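Succinate-semialdehyde dehydrogenase (PDB 4ITA) probably catalyses the NADP+-dependent oxidation of succinic semialdehyde to succinate, as a member of the aldehyde dehydrogenase family. Local coordinates at residues 92-96 / 140-145; 421-427 / 438-442; 57-61 / 171-175. All blocks are in the same frame, centred on the assembly; numbering follows the deposited sequence.

Interactions 1 and 3 are both buried, helix-on-helix and apolar, yet their centres differ in distance from the centre of the chain: about 14 Å for 92-96/140-145, about 21 Å for 57-61/171-175. All seven touching residues of interaction 1 are buried, whereas interaction 3 has an exposed one, Ala-174. They touch through Arg-94, whose NE makes a 2.7 Å salt bridge to Glu-61 OE2. Interaction 2 is a partly buried loop contact held by backbone hydrogen bonds, and four of its residues are within reach of the second subunit. It touches interaction 1 along helix 79-103 but stays about 11 Å (nearest atoms) from interaction 3. Arg-141 and Phe-427 bring interactions 1 and 2 to the NADPH pocket.

Interaction 1: residues 92-96 / 140-145; sequences VCRYY and FRFAAP. With NDP (NADPH dihydro-nicotinamide-adenine-dinucleotide phosphate), chain C.
Tyr-96 lies against Ala-144 and Pro-145, and its side chain can be followed atom by atom. CB comes within 4.2 Å of Ala-144 O. CG stands anti to the carbonyl carbon (chi1 -73°), and Pro-145 lies over one face of the ring: Tyr-96 CG is 4.0 Å from Pro-145 CB, CD2 is 3.5 Å from Pro-145 CD, and CE2 and CZ lie near Pro-145 CG and CB. Pro-145 CB stands 3.7 Å from the centroid of the Tyr-96 ring and only 6° off its normal, a CH-pi contact; Tyr-95 CD2 covers the opposite face. At the tip, OH is hydrogen-bonded to Gly-440 O, so the phenol's polar end is satisfied.

Helix 137-149, which carries residues 140-145, connects the parallel strands 115-129 and 152-156, a beta-alpha-beta crossover of the Rossmann-type fold. Helix 79-103 runs beside it; the axes of 92-96 and 140-145 run 25° apart and come within 8.6 Å.

Next to Pro-145, Ala-144 CB lies 3.7 Å from Val-92 O, one turn before Tyr-96 on its helix. Cys-93 SG approaches Phe-140 CD1 at 3.5 Å, a sulfur-aromatic contact that is oblique to the ring. From the same helix as Phe-140, Arg-141 extends until it bends at chi3, and its NH1 and NH2 each donate to the nicotinamide amide oxygen O7N of NADPH at 3.0 Å, a fork with that oxygen in the guanidinium plane.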
loop_
_atom_site.group_PDB
_atom_site.type_symbol
_atom_site.label_atom_id
_atom_site.label_comp_id
_atom_site.label_asym_id
_atom_site.label_seq_id
_atom_site.Cartn_x
_atom_site.Cartn_y
_atom_site.Cartn_z
ATOM N N VAL A 92 0.107 3.076 -23.139
ATOM C CA VAL A 92 -0.469 3.069 -21.792
ATOM C C VAL A 92 -1.466 4.224 -21.619
ATOM O O VAL A 92 -2.445 4.101 -20.881
ATOM C CB VAL A 92 0.616 3.026 -20.665
ATOM C CG1 VAL A 92 1.435 4.316 -20.638
ATOM C CG2 VAL A 92 -0.032 2.734 -19.316
ATOM N N CYS A 93 -1.243 5.335 -22.322
ATOM C CA CYS A 93 -2.233 6.411 -22.349
ATOM C C CYS A 93 -3.551 5.893 -22.915
ATOM O O CYS A 93 -4.620 6.106 -22.338
ATOM C CB CYS A 93 -1.738 7.594 -23.183
ATOM S SG CYS A 93 -0.420 8.543 -22.397
ATOM N N ARG A 94 -3.466 5.186 -24.034
ATOM C CA ARG A 94 -4.672 4.646 -24.662
ATOM C C ARG A 94 -5.330 3.570 -23.800
ATOM O O ARG A 94 -6.555 3.503 -23.722
ATOM C CB ARG A 94 -4.368 4.108 -26.061
ATOM C CG ARG A 94 -3.996 5.206 -27.027
ATOM C CD ARG A 94 -4.147 4.801 -28.488
ATOM N NE ARG A 94 -3.771 5.906 -29.368
ATOM C CZ ARG A 94 -4.568 6.929 -29.652
ATOM N NH1 ARG A 94 -5.785 6.981 -29.127
ATOM N NH2 ARG A 94 -4.151 7.906 -30.449
ATOM N N TYR A 95 -4.526 2.745 -23.135
ATOM C CA TYR A 95 -5.057 1.714 -22.250
ATOM C C TYR A 95 -5.974 2.300 -21.176
ATOM O O TYR A 95 -7.107 1.840 -20.983
ATOM C CB TYR A 95 -3.924 0.912 -21.613
ATOM C CG TYR A 95 -4.421 -0.180 -20.699
ATOM C CD1 TYR A 95 -4.863 -1.393 -21.212
ATOM C CD2 TYR A 95 -4.459 0.001 -19.319
ATOM C CE1 TYR A 95 -5.325 -2.392 -20.376
ATOM C CE2 TYR A 95 -4.912 -0.997 -18.477
ATOM C CZ TYR A 95 -5.350 -2.187 -19.008
ATOM O OH TYR A 95 -5.806 -3.178 -18.163
ATOM N N TYR A 96 -5.505 3.329 -20.474
ATOM C CA TYR A 96 -6.338 3.927 -19.439
ATOM C C TYR A 96 -7.463 4.806 -19.995
ATOM O O TYR A 96 -8.526 4.895 -19.390
ATOM C CB TYR A 96 -5.494 4.616 -18.360
ATOM C CG TYR A 96 -4.817 3.576 -17.502
ATOM C CD1 TYR A 96 -5.567 2.744 -16.677
ATOM C CD2 TYR A 96 -3.442 3.377 -17.553
ATOM C CE1 TYR A 96 -4.966 1.766 -15.896
ATOM C CE2 TYR A 96 -2.830 2.399 -16.773
ATOM C CZ TYR A 96 -3.600 1.600 -15.955
ATOM O OH TYR A 96 -3.004 0.631 -15.191
ATOM N N PHE A 140 4.762 7.939 -18.032
ATOM C CA PHE A 140 3.417 7.682 -18.521
ATOM C C PHE A 140 2.758 6.487 -17.847
ATOM O O PHE A 140 1.539 6.477 -17.668
ATOM C CB PHE A 140 3.394 7.599 -20.048
ATOM C CG PHE A 140 3.523 8.944 -20.703
ATOM C CD1 PHE A 140 2.432 9.802 -20.769
ATOM C CD2 PHE A 140 4.739 9.376 -21.210
ATOM C CE1 PHE A 140 2.543 11.056 -21.348
ATOM C CE2 PHE A 140 4.863 10.629 -21.790
ATOM C CZ PHE A 140 3.756 11.471 -21.865
ATOM N N ARG A 141 3.558 5.515 -17.422
ATOM C CA ARG A 141 3.057 4.375 -16.661
ATOM C C ARG A 141 2.279 4.818 -15.414
ATOM O O ARG A 141 1.216 4.261 -15.116
ATOM C CB ARG A 141 4.209 3.436 -16.275
ATOM C CG ARG A 141 3.779 2.219 -15.481
ATOM C CD ARG A 141 4.946 1.264 -15.240
ATOM N NE ARG A 141 5.886 1.769 -14.245
ATOM C CZ ARG A 141 6.873 1.048 -13.719
ATOM N NH1 ARG A 141 7.063 -0.205 -14.111
ATOM N NH2 ARG A 141 7.684 1.585 -12.815
ATOM N N PHE A 142 2.797 5.801 -14.678
ATOM C CA PHE A 142 2.052 6.280 -13.515
ATOM C C PHE A 142 1.082 7.402 -13.898
ATOM O O PHE A 142 0.002 7.517 -13.317
ATOM C CB PHE A 142 2.979 6.719 -12.360
ATOM C CG PHE A 142 3.362 8.163 -12.420
ATOM C CD1 PHE A 142 2.534 9.143 -11.893
ATOM C CD2 PHE A 142 4.541 8.547 -13.031
ATOM C CE1 PHE A 142 2.871 10.483 -11.984
ATOM C CE2 PHE A 142 4.893 9.883 -13.124
ATOM C CZ PHE A 142 4.050 10.853 -12.611
ATOM N N ALA A 143 1.460 8.236 -14.862
ATOM C CA ALA A 143 0.680 9.444 -15.133
ATOM C C ALA A 143 -0.655 9.166 -15.808
ATOM O O ALA A 143 -1.661 9.788 -15.475
ATOM C CB ALA A 143 1.485 10.457 -15.945
ATOM N N ALA A 144 -0.678 8.231 -16.756
ATOM C CA ALA A 144 -1.928 7.906 -17.441
ATOM C C ALA A 144 -3.053 7.487 -16.468
ATOM O O ALA A 144 -4.127 8.079 -16.501
ATOM C CB ALA A 144 -1.697 6.864 -18.552
ATOM N N PRO A 145 -2.812 6.502 -15.576
ATOM C CA PRO A 145 -3.902 6.175 -14.646
ATOM C C PRO A 145 -4.177 7.271 -13.622
ATOM O O PRO A 145 -5.339 7.456 -13.249
ATOM C CB PRO A 145 -3.418 4.884 -13.963
ATOM C CG PRO A 145 -1.934 4.901 -14.114
ATOM C CD PRO A 145 -1.673 5.574 -15.434
HETATM P PA NDP C . 18.246 6.309 -8.155
HETATM O O1A NDP C . 17.452 5.668 -7.054
HETATM O O2A NDP C . 19.625 6.837 -7.874
HETATM O O5B NDP C . 17.390 7.522 -8.752
HETATM C C5B NDP C . 16.010 7.380 -9.108
HETATM C C4B NDP C . 15.229 8.646 -8.764
HETATM O O4B NDP C . 15.229 8.817 -7.344
HETATM C C3B NDP C . 15.856 9.918 -9.321
HETATM O O3B NDP C . 14.814 10.866 -9.588
HETATM C C2B NDP C . 16.699 10.413 -8.161
HETATM O O2B NDP C . 16.948 11.812 -8.192
HETATM C C1B NDP C . 15.768 10.101 -7.022
HETATM N N9A NDP C . 16.411 9.952 -5.708
HETATM C C8A NDP C . 17.600 9.389 -5.415
HETATM N N7A NDP C . 17.810 9.416 -4.077
HETATM C C5A NDP C . 16.733 9.980 -3.510
HETATM C C6A NDP C . 16.289 10.321 -2.149
HETATM N N6A NDP C . 17.076 10.036 -1.093
HETATM N N1A NDP C . 15.087 10.912 -2.015
HETATM C C2A NDP C . 14.294 11.193 -3.059
HETATM N N3A NDP C . 14.632 10.919 -4.327
HETATM C C4A NDP C . 15.814 10.326 -4.592
HETATM O O3 NDP C . 18.229 5.190 -9.335
HETATM P PN NDP C . 19.292 4.764 -10.487
HETATM O O1N NDP C . 20.710 4.748 -9.962
HETATM O O2N NDP C . 18.942 5.544 -11.724
HETATM O O5D NDP C . 18.860 3.231 -10.730
HETATM C C5D NDP C . 17.587 2.919 -11.278
HETATM C C4D NDP C . 16.916 1.850 -10.433
HETATM O O4D NDP C . 15.510 1.818 -10.718
HETATM C C3D NDP C . 17.433 0.455 -10.721
HETATM O O3D NDP C . 17.605 -0.270 -9.499
HETATM C C2D NDP C . 16.322 -0.108 -11.586
HETATM O O2D NDP C . 16.338 -1.535 -11.561
HETATM C C1D NDP C . 15.089 0.466 -10.916
HETATM N N1N NDP C . 13.937 0.382 -11.824
HETATM C C2N NDP C . 12.758 -0.087 -11.381
HETATM C C3N NDP C . 11.832 -0.604 -12.286
HETATM C C7N NDP C . 10.493 -1.107 -11.834
HETATM O O7N NDP C . 9.497 -0.765 -12.469
HETATM N N7N NDP C . 10.410 -1.908 -10.775
HETATM C C4N NDP C . 12.149 -0.689 -13.760
HETATM C C5N NDP C . 13.190 0.276 -14.093
HETATM C C6N NDP C . 14.043 0.772 -13.111
HETATM P P2B NDP C . 18.355 12.407 -8.689
HETATM O O1X NDP C . 18.145 13.884 -8.523
HETATM O O2X NDP C . 19.412 11.853 -7.762
HETATM O O3X NDP C . 18.556 12.008 -10.119
#

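Interaction 2: residues 421-427 / 438-442; sequences SDPRLPF and ELGLA. With EDO (1,2-ethanediol), chain R.
This is a backbone-to-backbone contact in which the loop 421-427, between strands 412-415 and 434-435, is pinned to the chain segment leading into helix 440-445. The evidence is three hydrogen bonds. Phe-427 and Glu-438 form a single antiparallel, hydrogen-bonded bridge: Phe-427 N donates to Glu-438 O at 2.8 Å and Glu-438 N returns a bond to Phe-427 O at 2.9 Å, the straighter of the two at 162°. A third, from Gly-440 N to Pro-423 O at 2.8 Å, joins the beta turn of the loop to segment 438-442.

Pro-423 and Arg-424 occupy the middle of this type I turn, which runs from Asp-422 to Leu-425. Asp-422 OD1 accepts Arg-424 N from above the carboxylate plane, making an Asx turn, and also accepts Arg-424 NE on its syn side. Arg-424 NH2 meets Asp-422 OD2 at 2.8 Å through the syn lone pair, so the guanidinium grips the carboxylate side-on within the turn.

Leu-439 fills the bend: its CB lies 3.3 Å from Leu-425 O, while CD1 nears Asp-422 O and CD2 lies beside Pro-423 CA. At Gly-440 phi is 53°, and a CB would fall 3.0 Å from Pro-426 CD, a clash. Pro-426 CB meets Ala-442 CB at 4.1 Å, and Pro-426 O is hydrogen-bonded to Thr-452 OG1 of the second subunit. Ser-421 OG is hydrogen-bonded at 2.7 Å to O1 of a 1,2-ethanediol, probably from the crystallisation liquor.

Phe-427 has CG anti to its nitrogen (chi1 -177°); CB rests near Leu-439 CD1 while the ring turns to the bound NADPH. Because both backbone polar atoms of Phe-427 are spent on Glu-438, the bridge is likely to fix the point from which this cofactor-contacting ring projects.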
loop_
_atom_site.group_PDB
_atom_site.type_symbol
_atom_site.label_atom_id
_atom_site.label_comp_id
_atom_site.label_asym_id
_atom_site.label_seq_id
_atom_site.Cartn_x
_atom_site.Cartn_y
_atom_site.Cartn_z
ATOM N N SER A 421 7.030 -5.591 -19.531
ATOM C CA SER A 421 5.836 -4.936 -19.019
ATOM C C SER A 421 4.831 -4.727 -20.155
ATOM O O SER A 421 5.200 -4.564 -21.320
ATOM C CB SER A 421 6.183 -3.622 -18.326
ATOM O OG SER A 421 6.888 -2.762 -19.192
ATOM N N ASP A 422 3.553 -4.757 -19.805
ATOM C CA ASP A 422 2.463 -4.704 -20.766
ATOM C C ASP A 422 1.338 -4.005 -20.020
ATOM O O ASP A 422 0.972 -4.449 -18.941
ATOM C CB ASP A 422 2.059 -6.144 -21.115
ATOM C CG ASP A 422 0.953 -6.235 -22.162
ATOM O OD1 ASP A 422 0.073 -5.352 -22.225
ATOM O OD2 ASP A 422 0.950 -7.230 -22.919
ATOM N N PRO A 423 0.772 -2.920 -20.581
ATOM C CA PRO A 423 -0.303 -2.216 -19.865
ATOM C C PRO A 423 -1.468 -3.111 -19.428
ATOM O O PRO A 423 -2.169 -2.795 -18.472
ATOM C CB PRO A 423 -0.789 -1.185 -20.891
ATOM C CG PRO A 423 0.381 -0.955 -21.781
ATOM C CD PRO A 423 1.098 -2.277 -21.868
ATOM N N ARG A 424 -1.669 -4.226 -20.125
ATOM C CA ARG A 424 -2.799 -5.108 -19.853
ATOM C C ARG A 424 -2.651 -5.953 -18.587
ATOM O O ARG A 424 -3.626 -6.534 -18.110
ATOM C CB ARG A 424 -3.041 -6.032 -21.050
ATOM C CG ARG A 424 -3.461 -5.295 -22.318
ATOM C CD ARG A 424 -3.485 -6.232 -23.516
ATOM N NE ARG A 424 -2.150 -6.723 -23.838
ATOM C CZ ARG A 424 -1.868 -7.501 -24.876
ATOM N NH1 ARG A 424 -2.835 -7.883 -25.700
ATOM N NH2 ARG A 424 -0.622 -7.897 -25.086
ATOM N N LEU A 425 -1.435 -6.030 -18.049
ATOM C CA LEU A 425 -1.131 -6.918 -16.921
ATOM C C LEU A 425 -0.413 -6.126 -15.832
ATOM O O LEU A 425 0.473 -5.335 -16.134
ATOM C CB LEU A 425 -0.229 -8.074 -17.383
ATOM C CG LEU A 425 -0.831 -9.319 -18.067
ATOM C CD1 LEU A 425 -1.705 -10.109 -17.114
ATOM C CD2 LEU A 425 -1.603 -9.005 -19.325
ATOM N N PRO A 426 -0.791 -6.329 -14.557
ATOM C CA PRO A 426 -0.104 -5.588 -13.490
ATOM C C PRO A 426 1.388 -5.922 -13.405
ATOM O O PRO A 426 1.835 -6.980 -13.868
ATOM C CB PRO A 426 -0.844 -6.018 -12.219
ATOM C CG PRO A 426 -2.191 -6.503 -12.713
ATOM C CD PRO A 426 -1.908 -7.139 -14.041
ATOM N N PHE A 427 2.152 -5.000 -12.832
ATOM C CA PHE A 427 3.607 -5.080 -12.825
ATOM C C PHE A 427 4.158 -4.522 -11.524
ATOM O O PHE A 427 3.893 -3.376 -11.173
ATOM C CB PHE A 427 4.177 -4.274 -14.000
ATOM C CG PHE A 427 5.676 -4.352 -14.133
ATOM C CD1 PHE A 427 6.257 -5.262 -14.999
ATOM C CD2 PHE A 427 6.504 -3.507 -13.404
ATOM C CE1 PHE A 427 7.635 -5.339 -15.126
ATOM C CE2 PHE A 427 7.881 -3.576 -13.523
ATOM C CZ PHE A 427 8.447 -4.491 -14.387
ATOM N N GLU A 438 1.742 -1.496 -10.639
ATOM C CA GLU A 438 1.356 -0.576 -11.696
ATOM C C GLU A 438 0.679 -1.384 -12.794
ATOM O O GLU A 438 0.744 -2.614 -12.785
ATOM C CB GLU A 438 2.586 0.128 -12.279
ATOM C CG GLU A 438 3.309 1.070 -11.330
ATOM C CD GLU A 438 2.652 2.429 -11.243
ATOM O OE1 GLU A 438 1.409 2.509 -11.387
ATOM O OE2 GLU A 438 3.393 3.416 -11.039
ATOM N N LEU A 439 0.036 -0.689 -13.729
ATOM C CA LEU A 439 -0.571 -1.287 -14.925
ATOM C C LEU A 439 -1.790 -2.167 -14.626
ATOM O O LEU A 439 -2.140 -2.388 -13.462
ATOM C CB LEU A 439 0.474 -2.028 -15.768
ATOM C CG LEU A 439 1.664 -1.155 -16.176
ATOM C CD1 LEU A 439 2.650 -1.946 -17.016
ATOM C CD2 LEU A 439 1.191 0.090 -16.920
ATOM N N GLY A 440 -2.464 -2.629 -15.676
ATOM C CA GLY A 440 -3.718 -3.344 -15.498
ATOM C C GLY A 440 -4.723 -2.564 -14.660
ATOM O O GLY A 440 -4.728 -1.331 -14.629
ATOM N N LEU A 441 -5.590 -3.292 -13.970
ATOM C CA LEU A 441 -6.537 -2.676 -13.058
ATOM C C LEU A 441 -5.799 -2.032 -11.887
ATOM O O LEU A 441 -6.165 -0.945 -11.420
ATOM C CB LEU A 441 -7.528 -3.728 -12.553
ATOM C CG LEU A 441 -8.491 -3.281 -11.451
ATOM C CD1 LEU A 441 -9.390 -2.181 -11.957
ATOM C CD2 LEU A 441 -9.319 -4.458 -10.946
ATOM N N ALA A 442 -4.755 -2.707 -11.412
ATOM C CA ALA A 442 -4.023 -2.250 -10.238
ATOM C C ALA A 442 -3.540 -0.810 -10.353
ATOM O O ALA A 442 -3.638 -0.043 -9.396
ATOM C CB ALA A 442 -2.841 -3.178 -9.958
HETATM C C1 EDO R . 10.702 -1.730 -18.590
HETATM O O1 EDO R . 9.529 -2.301 -19.175
HETATM C C2 EDO R . 10.523 -1.666 -17.079
HETATM O O2 EDO R . 9.442 -0.778 -16.754
#

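Interaction 3: residues 57-61 / 171-175; sequences AAILE and ILEAA
Ile-171 O accepts the helical bond from Ala-175 N at 2.9 Å, and Ile-59 CD1 presses against the same oxygen from the facing helix, at 3.6 Å. That methyl thus lies against the backbone of 171-175, 3.7 Å from Ala-175 N, and also approaches Ala-174 CB at 3.8 Å. With CG1 anti to the carbonyl carbon (chi1 -69°) and chi2 extended, CD1 is carried well out from its own helix, whereas the CG2 branch meets Ile-171 CG1 at 4.0 Å, the two isoleucines running alongside one another with their ends pointing opposite ways.

Helix 162-175 belongs to the beta-alpha-beta crossover joining parallel strands 152-156 and 182-185 of the Rossmann-type domain; the axis of 57-61 makes an angle of 123° with that of 171-175, 9.7 Å away at closest approach. Cutting Ile-59 back to an alanine would probably open a gap beside Ile-171 and Ala-174, since both branches that make these contacts would be gone. Leu-60, nearly perpendicular to the Ile-171 side chain, brings its CD2 to 3.8 Å from Ile-171 CD1. Phe-67 of helix 64-75 packs on both Ile-59 and Ile-171, and Ala-175 O takes a hydrogen bond from Asn-55 ND2.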
loop_
_atom_site.group_PDB
_atom_site.type_symbol
_atom_site.label_atom_id
_atom_site.label_comp_id
_atom_site.label_asym_id
_atom_site.label_seq_id
_atom_site.Cartn_x
_atom_site.Cartn_y
_atom_site.Cartn_z
ATOM N N ALA A 57 -1.549 10.607 -26.346
ATOM C CA ALA A 57 -1.142 9.449 -27.144
ATOM C C ALA A 57 -0.852 9.843 -28.587
ATOM O O ALA A 57 0.161 9.443 -29.154
ATOM C CB ALA A 57 -2.199 8.357 -27.095
ATOM N N ALA A 58 -1.742 10.634 -29.186
ATOM C CA ALA A 58 -1.554 11.051 -30.579
ATOM C C ALA A 58 -0.302 11.909 -30.766
ATOM O O ALA A 58 0.390 11.800 -31.784
ATOM C CB ALA A 58 -2.798 11.767 -31.102
ATOM N N ILE A 59 0.002 12.759 -29.786
ATOM C CA ILE A 59 1.225 13.555 -29.826
ATOM C C ILE A 59 2.462 12.649 -29.787
ATOM O O ILE A 59 3.389 12.806 -30.585
ATOM C CB ILE A 59 1.262 14.578 -28.672
ATOM C CG1 ILE A 59 0.201 15.660 -28.895
ATOM C CG2 ILE A 59 2.645 15.201 -28.556
ATOM C CD1 ILE A 59 -0.105 16.502 -27.665
ATOM N N LEU A 60 2.467 11.688 -28.872
ATOM C CA LEU A 60 3.558 10.718 -28.790
ATOM C C LEU A 60 3.709 9.899 -30.073
ATOM O O LEU A 60 4.825 9.625 -30.520
ATOM C CB LEU A 60 3.325 9.782 -27.601
ATOM C CG LEU A 60 3.574 10.404 -26.225
ATOM C CD1 LEU A 60 2.802 9.644 -25.163
ATOM C CD2 LEU A 60 5.064 10.400 -25.900
ATOM N N GLU A 61 2.581 9.512 -30.663
ATOM C CA GLU A 61 2.574 8.720 -31.895
ATOM C C GLU A 61 3.075 9.500 -33.105
ATOM O O GLU A 61 3.711 8.938 -34.001
ATOM C CB GLU A 61 1.174 8.156 -32.160
ATOM C CG GLU A 61 0.773 7.048 -31.184
ATOM C CD GLU A 61 -0.738 6.920 -30.995
ATOM O OE1 GLU A 61 -1.503 7.667 -31.635
ATOM O OE2 GLU A 61 -1.156 6.070 -30.187
ATOM N N ILE A 171 3.937 17.829 -23.457
ATOM C CA ILE A 171 3.000 16.953 -24.156
ATOM C C ILE A 171 1.628 17.041 -23.503
ATOM O O ILE A 171 0.611 17.170 -24.179
ATOM C CB ILE A 171 3.488 15.484 -24.137
ATOM C CG1 ILE A 171 4.694 15.329 -25.066
ATOM C CG2 ILE A 171 2.372 14.536 -24.568
ATOM C CD1 ILE A 171 5.480 14.047 -24.839
ATOM N N LEU A 172 1.600 16.991 -22.178
ATOM C CA LEU A 172 0.335 16.997 -21.454
ATOM C C LEU A 172 -0.377 18.354 -21.545
ATOM O O LEU A 172 -1.613 18.405 -21.619
ATOM C CB LEU A 172 0.532 16.524 -20.010
ATOM C CG LEU A 172 1.007 15.072 -19.915
ATOM C CD1 LEU A 172 1.400 14.736 -18.486
ATOM C CD2 LEU A 172 -0.056 14.104 -20.395
ATOM N N GLU A 173 0.392 19.442 -21.581
ATOM C CA GLU A 173 -0.182 20.765 -21.828
ATOM C C GLU A 173 -0.798 20.840 -23.222
ATOM O O GLU A 173 -1.924 21.331 -23.390
ATOM C CB GLU A 173 0.888 21.849 -21.658
ATOM C CG GLU A 173 0.365 23.288 -21.769
ATOM C CD GLU A 173 -0.031 23.701 -23.180
ATOM O OE1 GLU A 173 0.714 23.406 -24.142
ATOM O OE2 GLU A 173 -1.117 24.300 -23.331
ATOM N N ALA A 174 -0.040 20.404 -24.229
ATOM C CA ALA A 174 -0.514 20.447 -25.611
ATOM C C ALA A 174 -1.737 19.564 -25.794
ATOM O O ALA A 174 -2.595 19.864 -26.623
ATOM C CB ALA A 174 0.590 20.039 -26.573
ATOM N N ALA A 175 -1.825 18.491 -25.014
ATOM C CA ALA A 175 -2.954 17.573 -25.101
ATOM C C ALA A 175 -4.246 18.189 -24.575
ATOM O O ALA A 175 -5.345 17.754 -24.944
ATOM C CB ALA A 175 -2.650 16.300 -24.347
#